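Local coordinates for protein ribonucleoside-diphosphate reductase (Pseudomonas aeruginosa, PDB 5IM3) that probably reduces ribonucleoside diphosphates to the deoxyribonucleotides needed for DNA synthesis and binds dATP as an allosteric enzyme with ATP cones, at residues Thr803-Tyr808 with Asn825-Tyr830; Val810-Ala815 with Lys845-Thr850; Pro821-Asp826 with Glu838-Asp843. All coordinates share one frame; numbering follows the deposited sequence.

Interaction 1: Thr803-Tyr808 with Asn825-Tyr830; sequences TVINPY and NDLKYY
The strand of a two-stranded antiparallel sheet meets the last turns of a helix where T803 and I805 of strand 802-805 lie against K828 and L827 of helix 821-829. The pattern is a worked example of alternation: T803 and I805 send their CB atoms to the helix, while V804 between them packs on Y793 and K795 of the partner strand 792-795.

At T803 the touch is made by aliphatic carbon. The extended K828 chain runs across the T803 side chain at about a right angle, bringing its CE to 4.0 Å from T803 CG2 and 4.2 Å from T803 OG1. The polar tips use one outside carboxylate: K828 NZ forms a salt bridge to E214 OE1, and T803 OG1 is hydrogen-bonded to E214 OE2. With chi1 at 80°, the T803 hydroxyl sits between the backbone N and carbonyl carbon, and the methyl is the branch nearest the lysine. Since E214 falls in the second ATP cone domain, this edge joins that region to the barrel domain.

Two residues on, at I805, contact is purely apolar and made by branch ends: I805 CG2 rests 4.2 Å from L827 CD1. Just past the strand, N806 occupies the N-cap position of helix 807-815. Its OD1 takes the Y808 backbone N at 2.8 Å in a bent bond (135° at the hydrogen), the donor tilted 30° from the amide carbonyl plane. The other half of that amide, ND2, is bonded to N791 OD1, consistent with the amide being turned this way round. Beyond the contact, Y829 stacks on H72 of the second subunit, in that subunit's first ATP cone.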
ATOM      1  N   THR A 803      39.854  -0.725   0.383  1.00 84.93           N
ATOM      2  CA  THR A 803      39.057  -1.606  -0.458  1.00 79.28           C
ATOM      3  C   THR A 803      39.873  -2.832  -0.837  1.00 75.18           C
ATOM      4  O   THR A 803      41.083  -2.745  -1.060  1.00 77.19           O
ATOM      5  CB  THR A 803      38.585  -0.885  -1.725  1.00 77.71           C
ATOM      6  OG1 THR A 803      39.648  -0.858  -2.684  1.00 80.11           O
ATOM      7  CG2 THR A 803      38.163   0.549  -1.416  1.00 79.43           C
ATOM      8  N   VAL A 804      39.203  -3.980  -0.901  1.00 72.74           N
ATOM      9  CA  VAL A 804      39.826  -5.240  -1.283  1.00 71.33           C
ATOM     10  C   VAL A 804      39.037  -5.822  -2.445  1.00 66.29           C
ATOM     11  O   VAL A 804      37.814  -5.969  -2.359  1.00 65.21           O
ATOM     12  CB  VAL A 804      39.877  -6.234  -0.108  1.00 73.04           C
ATOM     13  CG1 VAL A 804      40.476  -7.570  -0.550  1.00 72.26           C
ATOM     14  CG2 VAL A 804      40.673  -5.642   1.046  1.00 76.00           C
ATOM     15  N   ILE A 805      39.739  -6.158  -3.524  1.00 63.56           N
ATOM     16  CA  ILE A 805      39.123  -6.631  -4.757  1.00 60.77           C
ATOM     17  C   ILE A 805      39.570  -8.063  -5.009  1.00 59.34           C
ATOM     18  O   ILE A 805      40.751  -8.391  -4.850  1.00 61.27           O
ATOM     19  CB  ILE A 805      39.494  -5.722  -5.948  1.00 60.23           C
ATOM     20  CG1 ILE A 805      39.083  -4.276  -5.646  1.00 60.85           C
ATOM     21  CG2 ILE A 805      38.839  -6.218  -7.239  1.00 58.97           C
ATOM     22  CD1 ILE A 805      39.476  -3.280  -6.719  1.00 61.76           C
ATOM     23  N   ASN A 806      38.614  -8.911  -5.402  1.00 54.83           N
ATOM     24  CA  ASN A 806      38.841 -10.309  -5.758  1.00 54.42           C
ATOM     25  C   ASN A 806      40.184 -10.467  -6.467  1.00 57.92           C
ATOM     26  O   ASN A 806      40.348  -9.977  -7.593  1.00 55.91           O
ATOM     27  CB  ASN A 806      37.698 -10.808  -6.646  1.00 52.71           C
ATOM     28  CG  ASN A 806      37.832 -12.274  -7.020  1.00 54.72           C
ATOM     29  OD1 ASN A 806      38.921 -12.849  -6.983  1.00 56.54           O
ATOM     30  ND2 ASN A 806      36.715 -12.883  -7.397  1.00 55.15           N
ATOM     31  N   PRO A 807      41.165 -11.133  -5.847  1.00 59.19           N
ATOM     32  CA  PRO A 807      42.478 -11.268  -6.502  1.00 60.84           C
ATOM     33  C   PRO A 807      42.426 -12.002  -7.829  1.00 62.28           C
ATOM     34  O   PRO A 807      43.259 -11.734  -8.706  1.00 64.53           O
ATOM     35  CB  PRO A 807      43.307 -12.041  -5.465  1.00 62.25           C
ATOM     36  CG  PRO A 807      42.625 -11.801  -4.168  1.00 61.52           C
ATOM     37  CD  PRO A 807      41.169 -11.697  -4.489  1.00 58.06           C
ATOM     38  N   TYR A 808      41.478 -12.924  -8.008  1.00 63.44           N
ATOM     39  CA  TYR A 808      41.381 -13.642  -9.274  1.00 65.30           C
ATOM     40  C   TYR A 808      40.811 -12.745 -10.368  1.00 65.78           C
ATOM     41  O   TYR A 808      41.234 -12.823 -11.528  1.00 65.27           O
ATOM     42  CB  TYR A 808      40.526 -14.897  -9.100  1.00 64.27           C
ATOM     43  CG  TYR A 808      41.133 -15.922  -8.165  1.00 64.26           C
ATOM     44  CD1 TYR A 808      40.961 -15.822  -6.790  1.00 63.20           C
ATOM     45  CD2 TYR A 808      41.874 -16.989  -8.656  1.00 66.32           C
ATOM     46  CE1 TYR A 808      41.512 -16.754  -5.931  1.00 62.82           C
ATOM     47  CE2 TYR A 808      42.429 -17.925  -7.804  1.00 67.66           C
ATOM     48  CZ  TYR A 808      42.244 -17.803  -6.442  1.00 65.07           C
ATOM     49  OH  TYR A 808      42.790 -18.734  -5.588  1.00 65.55           O
ATOM     50  N   ASN A 825      37.588   2.443 -10.573  1.00 65.72           N
ATOM     51  CA  ASN A 825      36.520   3.373 -10.231  1.00 67.24           C
ATOM     52  C   ASN A 825      35.152   2.822 -10.608  1.00 65.71           C
ATOM     53  O   ASN A 825      34.154   3.143  -9.953  1.00 66.80           O
ATOM     54  CB  ASN A 825      36.758   4.717 -10.920  1.00 69.24           C
ATOM     55  CG  ASN A 825      35.755   5.771 -10.501  1.00 69.84           C
ATOM     56  OD1 ASN A 825      35.866   6.355  -9.424  1.00 69.51           O
ATOM     57  ND2 ASN A 825      34.772   6.029 -11.359  1.00 72.84           N
ATOM     58  N   ASP A 826      35.082   1.993 -11.654  1.00 62.76           N
ATOM     59  CA  ASP A 826      33.810   1.387 -12.030  1.00 62.53           C
ATOM     60  C   ASP A 826      33.417   0.283 -11.056  1.00 58.13           C
ATOM     61  O   ASP A 826      32.238   0.139 -10.718  1.00 56.77           O
ATOM     62  CB  ASP A 826      33.884   0.837 -13.457  1.00 62.22           C
ATOM     63  CG  ASP A 826      33.765   1.923 -14.511  1.00 67.56           C
ATOM     64  OD1 ASP A 826      33.227   3.006 -14.198  1.00 68.24           O
ATOM     65  OD2 ASP A 826      34.207   1.693 -15.659  1.00 69.77           O
ATOM     66  N   LEU A 827      34.392  -0.503 -10.591  1.00 56.95           N
ATOM     67  CA  LEU A 827      34.087  -1.587  -9.663  1.00 58.35           C
ATOM     68  C   LEU A 827      33.536  -1.054  -8.346  1.00 56.99           C
ATOM     69  O   LEU A 827      32.561  -1.595  -7.810  1.00 54.98           O
ATOM     70  CB  LEU A 827      35.335  -2.438  -9.420  1.00 56.17           C
ATOM     71  CG  LEU A 827      35.735  -3.347 -10.584  1.00 56.68           C
ATOM     72  CD1 LEU A 827      37.102  -3.958 -10.334  1.00 58.13           C
ATOM     73  CD2 LEU A 827      34.696  -4.439 -10.800  1.00 55.71           C
ATOM     74  N   LYS A 828      34.143   0.005  -7.807  1.00 58.07           N
ATOM     75  CA  LYS A 828      33.605   0.629  -6.601  1.00 59.43           C
ATOM     76  C   LYS A 828      32.176   1.110  -6.827  1.00 58.88           C
ATOM     77  O   LYS A 828      31.285   0.858  -6.007  1.00 57.53           O
ATOM     78  CB  LYS A 828      34.493   1.795  -6.169  1.00 61.45           C
ATOM     79  CG  LYS A 828      35.904   1.399  -5.794  1.00 62.96           C
ATOM     80  CD  LYS A 828      36.675   2.604  -5.298  1.00 65.40           C
ATOM     81  CE  LYS A 828      38.127   2.269  -5.034  1.00 66.12           C
ATOM     82  NZ  LYS A 828      38.901   3.483  -4.659  1.00 69.49           N
ATOM     83  N   TYR A 829      31.942   1.810  -7.941  1.00 58.74           N
ATOM     84  CA  TYR A 829      30.604   2.315  -8.229  1.00 59.05           C
ATOM     85  C   TYR A 829      29.585   1.184  -8.261  1.00 56.66           C
ATOM     86  O   TYR A 829      28.447   1.352  -7.807  1.00 57.29           O
ATOM     87  CB  TYR A 829      30.604   3.072  -9.556  1.00 60.28           C
ATOM     88  CG  TYR A 829      29.256   3.651  -9.930  1.00 61.17           C
ATOM     89  CD1 TYR A 829      28.832   4.865  -9.409  1.00 63.32           C
ATOM     90  CD2 TYR A 829      28.410   2.983 -10.806  1.00 61.23           C
ATOM     91  CE1 TYR A 829      27.602   5.400  -9.749  1.00 66.18           C
ATOM     92  CE2 TYR A 829      27.179   3.509 -11.152  1.00 63.37           C
ATOM     93  CZ  TYR A 829      26.779   4.717 -10.621  1.00 66.47           C
ATOM     94  OH  TYR A 829      25.552   5.246 -10.962  1.00 68.26           O
ATOM     95  N   TYR A 830      29.975   0.023  -8.787  1.00 54.19           N
ATOM     96  CA  TYR A 830      29.083  -1.120  -8.904  1.00 54.63           C
ATOM     97  C   TYR A 830      29.261  -2.121  -7.764  1.00 55.04           C
ATOM     98  O   TYR A 830      28.783  -3.257  -7.864  1.00 53.28           O
ATOM     99  CB  TYR A 830      29.289  -1.805 -10.255  1.00 53.19           C
ATOM    100  CG  TYR A 830      28.776  -0.994 -11.423  1.00 56.71           C
ATOM    101  CD1 TYR A 830      27.411  -0.850 -11.647  1.00 58.53           C
ATOM    102  CD2 TYR A 830      29.652  -0.372 -12.307  1.00 57.39           C
ATOM    103  CE1 TYR A 830      26.934  -0.108 -12.712  1.00 59.51           C
ATOM    104  CE2 TYR A 830      29.181   0.371 -13.376  1.00 60.03           C
ATOM    105  CZ  TYR A 830      27.819   0.497 -13.572  1.00 60.82           C
ATOM    106  OH  TYR A 830      27.336   1.234 -14.630  1.00 64.87           O
TER

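Interaction 2: Val810-Ala815 with Lys845-Thr850; sequences VRDLKA and KDLYAT
D812 meets Y848 at the edge of its ring: the carboxylate reaches the phenol end from the side, with OD2 near the ring plane and the carboxylate plane turned 74° from it. The closest pair is D812 OD2 and Y848 OH at 2.7 Å, and D812 OD2 also comes within 3.3 Å of the ring carbon Y848 CE2. A hydrogen bond between hydroxyl and carboxylate is plausible but not settled, because Y808 O stands 2.8 Å from the same Y848 OH and the phenol has a single proton to give.

L847 approaches the same oxygen from a second direction, its methyl CD2 lying 3.7 Å from D812 OD2. This branch is placed by a chi1 of 175°, which sets CG opposite the backbone N and extends the leucine toward the other helix. The second carboxylate oxygen, D812 OD1, is hydrogen-bonded to H673 NE2. Met by H673 at one oxygen and by the Y848 hydroxyl at the other, the buried carboxylate is probably restricted in its rotation.

The fold element is a junction between helix 807-815 and the C-terminal end of helix 842-847, Y848 being the first residue to leave helical geometry. Helix 665-672 takes part through Y670, whose ring stacks on Y848 and whose side chain also touches L847. The Y848 carbonyl is bonded to N791 ND2, just before strand 792-795.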
ATOM      1  N   VAL A 810      41.122  -9.410 -10.668  1.00 65.01           N
ATOM      2  CA  VAL A 810      42.157  -8.482 -11.117  1.00 67.74           C
ATOM      3  C   VAL A 810      43.184  -9.206 -11.978  1.00 68.27           C
ATOM      4  O   VAL A 810      43.695  -8.648 -12.955  1.00 72.35           O
ATOM      5  CB  VAL A 810      42.815  -7.776  -9.913  1.00 67.17           C
ATOM      6  CG1 VAL A 810      43.157  -8.753  -8.809  1.00 67.84           C
ATOM      7  CG2 VAL A 810      44.077  -7.041 -10.346  1.00 70.05           C
ATOM      8  N   ARG A 811      43.499 -10.455 -11.637  1.00 73.79           N
ATOM      9  CA  ARG A 811      44.484 -11.202 -12.414  1.00 75.76           C
ATOM     10  C   ARG A 811      43.992 -11.442 -13.838  1.00 75.80           C
ATOM     11  O   ARG A 811      44.767 -11.335 -14.796  1.00 78.50           O
ATOM     12  CB  ARG A 811      44.801 -12.527 -11.719  1.00 77.45           C
ATOM     13  CG  ARG A 811      45.972 -13.287 -12.322  1.00 81.67           C
ATOM     14  CD  ARG A 811      46.459 -14.385 -11.391  1.00 85.24           C
ATOM     15  NE  ARG A 811      45.447 -15.417 -11.163  1.00 85.61           N
ATOM     16  CZ  ARG A 811      45.292 -16.500 -11.922  1.00 87.93           C
ATOM     17  NH1 ARG A 811      46.078 -16.708 -12.971  1.00 91.89           N
ATOM     18  NH2 ARG A 811      44.343 -17.379 -11.633  1.00 86.98           N
ATOM     19  N   ASP A 812      42.705 -11.756 -13.999  1.00 67.69           N
ATOM     20  CA  ASP A 812      42.157 -11.962 -15.338  1.00 70.04           C
ATOM     21  C   ASP A 812      42.061 -10.648 -16.102  1.00 70.14           C
ATOM     22  O   ASP A 812      42.304 -10.611 -17.312  1.00 74.05           O
ATOM     23  CB  ASP A 812      40.783 -12.629 -15.254  1.00 69.07           C
ATOM     24  CG  ASP A 812      40.867 -14.141 -15.133  1.00 68.67           C
ATOM     25  OD1 ASP A 812      41.809 -14.738 -15.694  1.00 71.60           O
ATOM     26  OD2 ASP A 812      39.983 -14.734 -14.480  1.00 67.85           O
ATOM     27  N   LEU A 813      41.700  -9.559 -15.416  1.00 67.78           N
ATOM     28  CA  LEU A 813      41.620  -8.259 -16.073  1.00 66.47           C
ATOM     29  C   LEU A 813      42.979  -7.776 -16.551  1.00 70.87           C
ATOM     30  O   LEU A 813      43.044  -6.978 -17.493  1.00 71.80           O
ATOM     31  CB  LEU A 813      41.004  -7.223 -15.132  1.00 64.43           C
ATOM     32  CG  LEU A 813      39.539  -7.453 -14.751  1.00 63.05           C
ATOM     33  CD1 LEU A 813      39.090  -6.458 -13.688  1.00 59.06           C
ATOM     34  CD2 LEU A 813      38.646  -7.365 -15.982  1.00 64.08           C
ATOM     35  N   LYS A 814      44.066  -8.241 -15.931  1.00 76.56           N
ATOM     36  CA  LYS A 814      45.395  -7.898 -16.424  1.00 80.31           C
ATOM     37  C   LYS A 814      45.668  -8.572 -17.761  1.00 82.02           C
ATOM     38  O   LYS A 814      46.157  -7.935 -18.701  1.00 84.03           O
ATOM     39  CB  LYS A 814      46.453  -8.299 -15.399  1.00 80.56           C
ATOM     40  CG  LYS A 814      46.457  -7.448 -14.153  1.00 79.66           C
ATOM     41  CD  LYS A 814      47.516  -7.940 -13.195  1.00 81.69           C
ATOM     42  CE  LYS A 814      47.794  -6.935 -12.104  1.00 82.30           C
ATOM     43  NZ  LYS A 814      49.014  -7.311 -11.344  1.00 84.37           N
ATOM     44  N   ALA A 815      45.356  -9.866 -17.865  1.00 83.23           N
ATOM     45  CA  ALA A 815      45.566 -10.584 -19.117  1.00 87.11           C
ATOM     46  C   ALA A 815      44.846  -9.899 -20.272  1.00 86.96           C
ATOM     47  O   ALA A 815      45.398  -9.774 -21.371  1.00 91.64           O
ATOM     48  CB  ALA A 815      45.094 -12.030 -18.973  1.00 86.94           C
ATOM     49  N   LYS A 845      32.230 -11.640 -17.402  1.00 65.41           N
ATOM     50  CA  LYS A 845      30.998 -11.286 -16.706  1.00 62.71           C
ATOM     51  C   LYS A 845      30.351 -12.522 -16.091  1.00 63.32           C
ATOM     52  O   LYS A 845      29.784 -12.457 -14.994  1.00 58.15           O
ATOM     53  CB  LYS A 845      30.026 -10.593 -17.662  1.00 63.60           C
ATOM     54  CG  LYS A 845      30.396  -9.161 -18.024  1.00 65.61           C
ATOM     55  CD  LYS A 845      29.262  -8.483 -18.779  1.00 64.65           C
ATOM     56  CE  LYS A 845      29.489  -6.991 -18.917  1.00 64.66           C
ATOM     57  NZ  LYS A 845      30.641  -6.685 -19.803  1.00 68.80           N
ATOM     58  N   ASP A 846      30.434 -13.660 -16.784  1.00 73.43           N
ATOM     59  CA  ASP A 846      29.871 -14.902 -16.267  1.00 74.80           C
ATOM     60  C   ASP A 846      30.763 -15.517 -15.195  1.00 71.57           C
ATOM     61  O   ASP A 846      30.270 -15.982 -14.161  1.00 67.80           O
ATOM     62  CB  ASP A 846      29.662 -15.896 -17.412  1.00 79.38           C
ATOM     63  CG  ASP A 846      28.691 -15.384 -18.457  1.00 84.37           C
ATOM     64  OD1 ASP A 846      27.795 -14.592 -18.094  1.00 84.18           O
ATOM     65  OD2 ASP A 846      28.820 -15.772 -19.639  1.00 89.30           O
ATOM     66  N   LEU A 847      32.079 -15.522 -15.424  1.00 66.32           N
ATOM     67  CA  LEU A 847      32.993 -16.175 -14.493  1.00 65.75           C
ATOM     68  C   LEU A 847      33.027 -15.467 -13.148  1.00 62.97           C
ATOM     69  O   LEU A 847      33.235 -16.115 -12.116  1.00 63.76           O
ATOM     70  CB  LEU A 847      34.397 -16.231 -15.095  1.00 66.91           C
ATOM     71  CG  LEU A 847      35.494 -16.791 -14.184  1.00 65.22           C
ATOM     72  CD1 LEU A 847      35.201 -18.232 -13.808  1.00 63.07           C
ATOM     73  CD2 LEU A 847      36.847 -16.671 -14.868  1.00 66.97           C
ATOM     74  N   TYR A 848      32.837 -14.151 -13.132  1.00 57.79           N
ATOM     75  CA  TYR A 848      32.861 -13.371 -11.905  1.00 57.04           C
ATOM     76  C   TYR A 848      31.476 -12.861 -11.532  1.00 56.17           C
ATOM     77  O   TYR A 848      31.332 -11.828 -10.880  1.00 52.39           O
ATOM     78  CB  TYR A 848      33.876 -12.241 -12.024  1.00 57.87           C
ATOM     79  CG  TYR A 848      35.264 -12.818 -12.007  1.00 60.53           C
ATOM     80  CD1 TYR A 848      35.910 -13.067 -10.814  1.00 58.43           C
ATOM     81  CD2 TYR A 848      35.901 -13.175 -13.180  1.00 61.67           C
ATOM     82  CE1 TYR A 848      37.164 -13.621 -10.787  1.00 59.34           C
ATOM     83  CE2 TYR A 848      37.155 -13.729 -13.163  1.00 63.37           C
ATOM     84  CZ  TYR A 848      37.785 -13.954 -11.964  1.00 61.39           C
ATOM     85  OH  TYR A 848      39.043 -14.509 -11.938  1.00 61.98           O
ATOM     86  N   ALA A 849      30.452 -13.613 -11.918  1.00 55.19           N
ATOM     87  CA  ALA A 849      29.127 -13.366 -11.393  1.00 57.56           C
ATOM     88  C   ALA A 849      29.142 -13.590  -9.889  1.00 58.89           C
ATOM     89  O   ALA A 849      29.840 -14.465  -9.378  1.00 61.26           O
ATOM     90  CB  ALA A 849      28.109 -14.283 -12.062  1.00 58.24           C
ATOM     91  N   THR A 850      28.388 -12.761  -9.181  1.00 64.05           N
ATOM     92  CA  THR A 850      28.326 -12.785  -7.732  1.00 59.40           C
ATOM     93  C   THR A 850      27.191 -13.706  -7.263  1.00 57.52           C
ATOM     94  O   THR A 850      26.412 -14.227  -8.062  1.00 57.82           O
ATOM     95  CB  THR A 850      28.226 -11.334  -7.241  1.00 61.42           C
ATOM     96  OG1 THR A 850      29.532 -10.878  -6.870  1.00 61.32           O
ATOM     97  CG2 THR A 850      27.268 -11.159  -6.079  1.00 63.25           C
TER

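Interaction 3: Pro821-Asp826 with Glu838-Asp843; sequences PVMVND and ERIPQD
V822 and M823, in the first turns of helix 821-829, receive R839 and I840 from the loop that leads into helix 842-847, so the contact packs a helix start against an inter-helix connection in the barrel domain. V822 comes first, its CG2 just 3.2 Å from R839 NH1. The methyl arrives obliquely to the guanidinium and the two side chains cross at about a right angle, a tight approach of carbon to a charged group. V822 also packs on T54 of the second subunit, in that subunit's first ATP cone.

M823 makes the larger contribution from the helix. CG lies opposite the backbone N (chi1 178°), and bends at the next two torsions curl the chain back so that its CE sits over one face of the guanidinium, 3.7 Å from R839 NH1. Arginine and methionine run alongside each other in opposite directions. The same CE reaches I840 CG1 at 3.8 Å, where the two side chains cross nearly square, while M823 SD lies 4.2 Å from I840 CD1. At the guanidinium edge, in its plane, sits M823 N, itself hydrogen-bonded to D820 OD1. The strongest polar partner of R839 is this same D820, just before the helix, through an R839 NH2 to D820 OD2 salt bridge.

Further along, the D826 carboxylate is near but not in contact, at a separation where charge may still weigh: its OD2 is 5.0 Å from R839 NH1.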
ATOM      1  N   PRO A 821      43.029   2.456 -13.702  1.00 71.61           N
ATOM      2  CA  PRO A 821      42.259   3.260 -12.736  1.00 70.65           C
ATOM      3  C   PRO A 821      40.769   3.356 -13.028  1.00 69.83           C
ATOM      4  O   PRO A 821      39.969   3.286 -12.086  1.00 70.17           O
ATOM      5  CB  PRO A 821      42.945   4.628 -12.819  1.00 73.34           C
ATOM      6  CG  PRO A 821      44.355   4.303 -13.140  1.00 75.67           C
ATOM      7  CD  PRO A 821      44.307   3.103 -14.052  1.00 74.99           C
ATOM      8  N   VAL A 822      40.361   3.516 -14.290  1.00 64.69           N
ATOM      9  CA  VAL A 822      38.934   3.661 -14.572  1.00 64.49           C
ATOM     10  C   VAL A 822      38.189   2.380 -14.217  1.00 62.71           C
ATOM     11  O   VAL A 822      37.070   2.423 -13.693  1.00 61.40           O
ATOM     12  CB  VAL A 822      38.701   4.067 -16.041  1.00 66.70           C
ATOM     13  CG1 VAL A 822      39.355   5.411 -16.338  1.00 69.00           C
ATOM     14  CG2 VAL A 822      39.216   3.003 -16.989  1.00 68.56           C
ATOM     15  N   MET A 823      38.796   1.219 -14.486  1.00 64.41           N
ATOM     16  CA  MET A 823      38.174  -0.044 -14.104  1.00 63.18           C
ATOM     17  C   MET A 823      37.974  -0.118 -12.596  1.00 62.01           C
ATOM     18  O   MET A 823      36.934  -0.585 -12.122  1.00 59.55           O
ATOM     19  CB  MET A 823      39.026  -1.216 -14.591  1.00 63.33           C
ATOM     20  CG  MET A 823      38.495  -2.589 -14.195  1.00 61.92           C
ATOM     21  SD  MET A 823      36.851  -2.944 -14.851  1.00 63.76           S
ATOM     22  CE  MET A 823      37.173  -2.948 -16.616  1.00 65.40           C
ATOM     23  N   VAL A 824      38.965   0.340 -11.826  1.00 65.11           N
ATOM     24  CA  VAL A 824      38.831   0.352 -10.372  1.00 63.90           C
ATOM     25  C   VAL A 824      37.687   1.265  -9.952  1.00 63.19           C
ATOM     26  O   VAL A 824      36.898   0.925  -9.063  1.00 61.85           O
ATOM     27  CB  VAL A 824      40.161   0.778  -9.721  1.00 65.75           C
ATOM     28  CG1 VAL A 824      39.994   0.973  -8.215  1.00 63.98           C
ATOM     29  CG2 VAL A 824      41.242  -0.251 -10.012  1.00 65.38           C
ATOM     30  N   ASN A 825      37.588   2.443 -10.573  1.00 65.72           N
ATOM     31  CA  ASN A 825      36.520   3.373 -10.231  1.00 67.24           C
ATOM     32  C   ASN A 825      35.152   2.822 -10.608  1.00 65.71           C
ATOM     33  O   ASN A 825      34.154   3.143  -9.953  1.00 66.80           O
ATOM     34  CB  ASN A 825      36.758   4.717 -10.920  1.00 69.24           C
ATOM     35  CG  ASN A 825      35.755   5.771 -10.501  1.00 69.84           C
ATOM     36  OD1 ASN A 825      35.866   6.355  -9.424  1.00 69.51           O
ATOM     37  ND2 ASN A 825      34.772   6.029 -11.359  1.00 72.84           N
ATOM     38  N   ASP A 826      35.082   1.993 -11.654  1.00 62.76           N
ATOM     39  CA  ASP A 826      33.810   1.387 -12.030  1.00 62.53           C
ATOM     40  C   ASP A 826      33.417   0.283 -11.056  1.00 58.13           C
ATOM     41  O   ASP A 826      32.238   0.139 -10.718  1.00 56.77           O
ATOM     42  CB  ASP A 826      33.884   0.837 -13.457  1.00 62.22           C
ATOM     43  CG  ASP A 826      33.765   1.923 -14.511  1.00 67.56           C
ATOM     44  OD1 ASP A 826      33.227   3.006 -14.198  1.00 68.24           O
ATOM     45  OD2 ASP A 826      34.207   1.693 -15.659  1.00 69.77           O
ATOM     46  N   GLU A 838      30.708  -2.306 -19.772  1.00 84.37           N
ATOM     47  CA  GLU A 838      30.838  -2.708 -21.172  1.00 87.29           C
ATOM     48  C   GLU A 838      32.199  -3.323 -21.479  1.00 84.66           C
ATOM     49  O   GLU A 838      32.290  -4.286 -22.248  1.00 85.02           O
ATOM     50  CB  GLU A 838      30.585  -1.498 -22.079  1.00 92.41           C
ATOM     51  CG  GLU A 838      31.624  -0.369 -21.964  1.00 96.07           C
ATOM     52  CD  GLU A 838      31.721   0.216 -20.563  1.00 96.77           C
ATOM     53  OE1 GLU A 838      30.668   0.342 -19.900  1.00 96.53           O
ATOM     54  OE2 GLU A 838      32.846   0.517 -20.109  1.00 97.48           O
ATOM     55  N   ARG A 839      33.272  -2.775 -20.904  1.00 79.00           N
ATOM     56  CA  ARG A 839      34.613  -3.154 -21.334  1.00 79.96           C
ATOM     57  C   ARG A 839      34.972  -4.595 -20.993  1.00 78.49           C
ATOM     58  O   ARG A 839      35.869  -5.159 -21.629  1.00 81.45           O
ATOM     59  CB  ARG A 839      35.640  -2.207 -20.720  1.00 81.55           C
ATOM     60  CG  ARG A 839      35.634  -0.821 -21.346  1.00 85.35           C
ATOM     61  CD  ARG A 839      36.485   0.132 -20.541  1.00 85.04           C
ATOM     62  NE  ARG A 839      37.880  -0.300 -20.498  1.00 85.98           N
ATOM     63  CZ  ARG A 839      38.664  -0.227 -19.426  1.00 84.91           C
ATOM     64  NH1 ARG A 839      38.202   0.251 -18.276  1.00 81.61           N
ATOM     65  NH2 ARG A 839      39.919  -0.650 -19.499  1.00 86.80           N
ATOM     66  N   ILE A 840      34.308  -5.203 -20.021  1.00 74.56           N
ATOM     67  CA  ILE A 840      34.638  -6.578 -19.637  1.00 72.41           C
ATOM     68  C   ILE A 840      33.918  -7.539 -20.579  1.00 73.89           C
ATOM     69  O   ILE A 840      32.693  -7.426 -20.747  1.00 73.80           O
ATOM     70  CB  ILE A 840      34.255  -6.837 -18.185  1.00 68.99           C
ATOM     71  CG1 ILE A 840      35.324  -6.234 -17.268  1.00 66.74           C
ATOM     72  CG2 ILE A 840      34.099  -8.340 -17.908  1.00 68.53           C
ATOM     73  CD1 ILE A 840      35.166  -6.627 -15.790  1.00 63.93           C
ATOM     74  N   PRO A 841      34.619  -8.486 -21.200  1.00 77.12           N
ATOM     75  CA  PRO A 841      33.946  -9.420 -22.108  1.00 79.34           C
ATOM     76  C   PRO A 841      33.001 -10.349 -21.362  1.00 76.13           C
ATOM     77  O   PRO A 841      33.080 -10.524 -20.144  1.00 73.87           O
ATOM     78  CB  PRO A 841      35.103 -10.196 -22.749  1.00 81.41           C
ATOM     79  CG  PRO A 841      36.224 -10.079 -21.776  1.00 78.84           C
ATOM     80  CD  PRO A 841      36.070  -8.734 -21.133  1.00 77.71           C
ATOM     81  N   GLN A 842      32.093 -10.958 -22.128  1.00 82.18           N
ATOM     82  CA  GLN A 842      31.005 -11.719 -21.524  1.00 81.17           C
ATOM     83  C   GLN A 842      31.512 -12.953 -20.789  1.00 80.62           C
ATOM     84  O   GLN A 842      30.882 -13.393 -19.820  1.00 78.67           O
ATOM     85  CB  GLN A 842      29.987 -12.120 -22.594  1.00 85.01           C
ATOM     86  CG  GLN A 842      28.673 -12.651 -22.033  1.00 84.93           C
ATOM     87  CD  GLN A 842      27.919 -11.614 -21.220  1.00 83.37           C
ATOM     88  OE1 GLN A 842      27.929 -10.427 -21.544  1.00 84.95           O
ATOM     89  NE2 GLN A 842      27.264 -12.061 -20.152  1.00 81.11           N
ATOM     90  N   ASP A 843      32.639 -13.525 -21.222  1.00 83.45           N
ATOM     91  CA  ASP A 843      33.173 -14.697 -20.534  1.00 83.96           C
ATOM     92  C   ASP A 843      33.599 -14.361 -19.110  1.00 80.17           C
ATOM     93  O   ASP A 843      33.508 -15.215 -18.218  1.00 75.28           O
ATOM     94  CB  ASP A 843      34.353 -15.279 -21.312  1.00 88.47           C
ATOM     95  CG  ASP A 843      35.544 -14.345 -21.346  1.00 92.37           C
ATOM     96  OD1 ASP A 843      35.348 -13.142 -21.614  1.00 94.14           O
ATOM     97  OD2 ASP A 843      36.675 -14.816 -21.098  1.00 93.07           O
TER

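Along the chain come strand 802-805, helix 807-815, helix 821-829 and helix 842-847, and the three contacts lie close together, on the same side of the chain's centre. Centres of interactions 1 and 2 are about 11 Å apart, of 1 and 3 about 10 Å, and of 2 and 3 about 9 Å. Interactions 1 and 2 alternate in sequence and share helix 807-815; interaction 3 is nested in the loop closed by interaction 2, sharing helix 842-847 with it and helix 821-829 with interaction 1. L813 packs on both M823 and I840. Interactions 1 and 3 meet H72 and T54 of the second subunit's first ATP cone, placing this part of the barrel domain at a subunit interface.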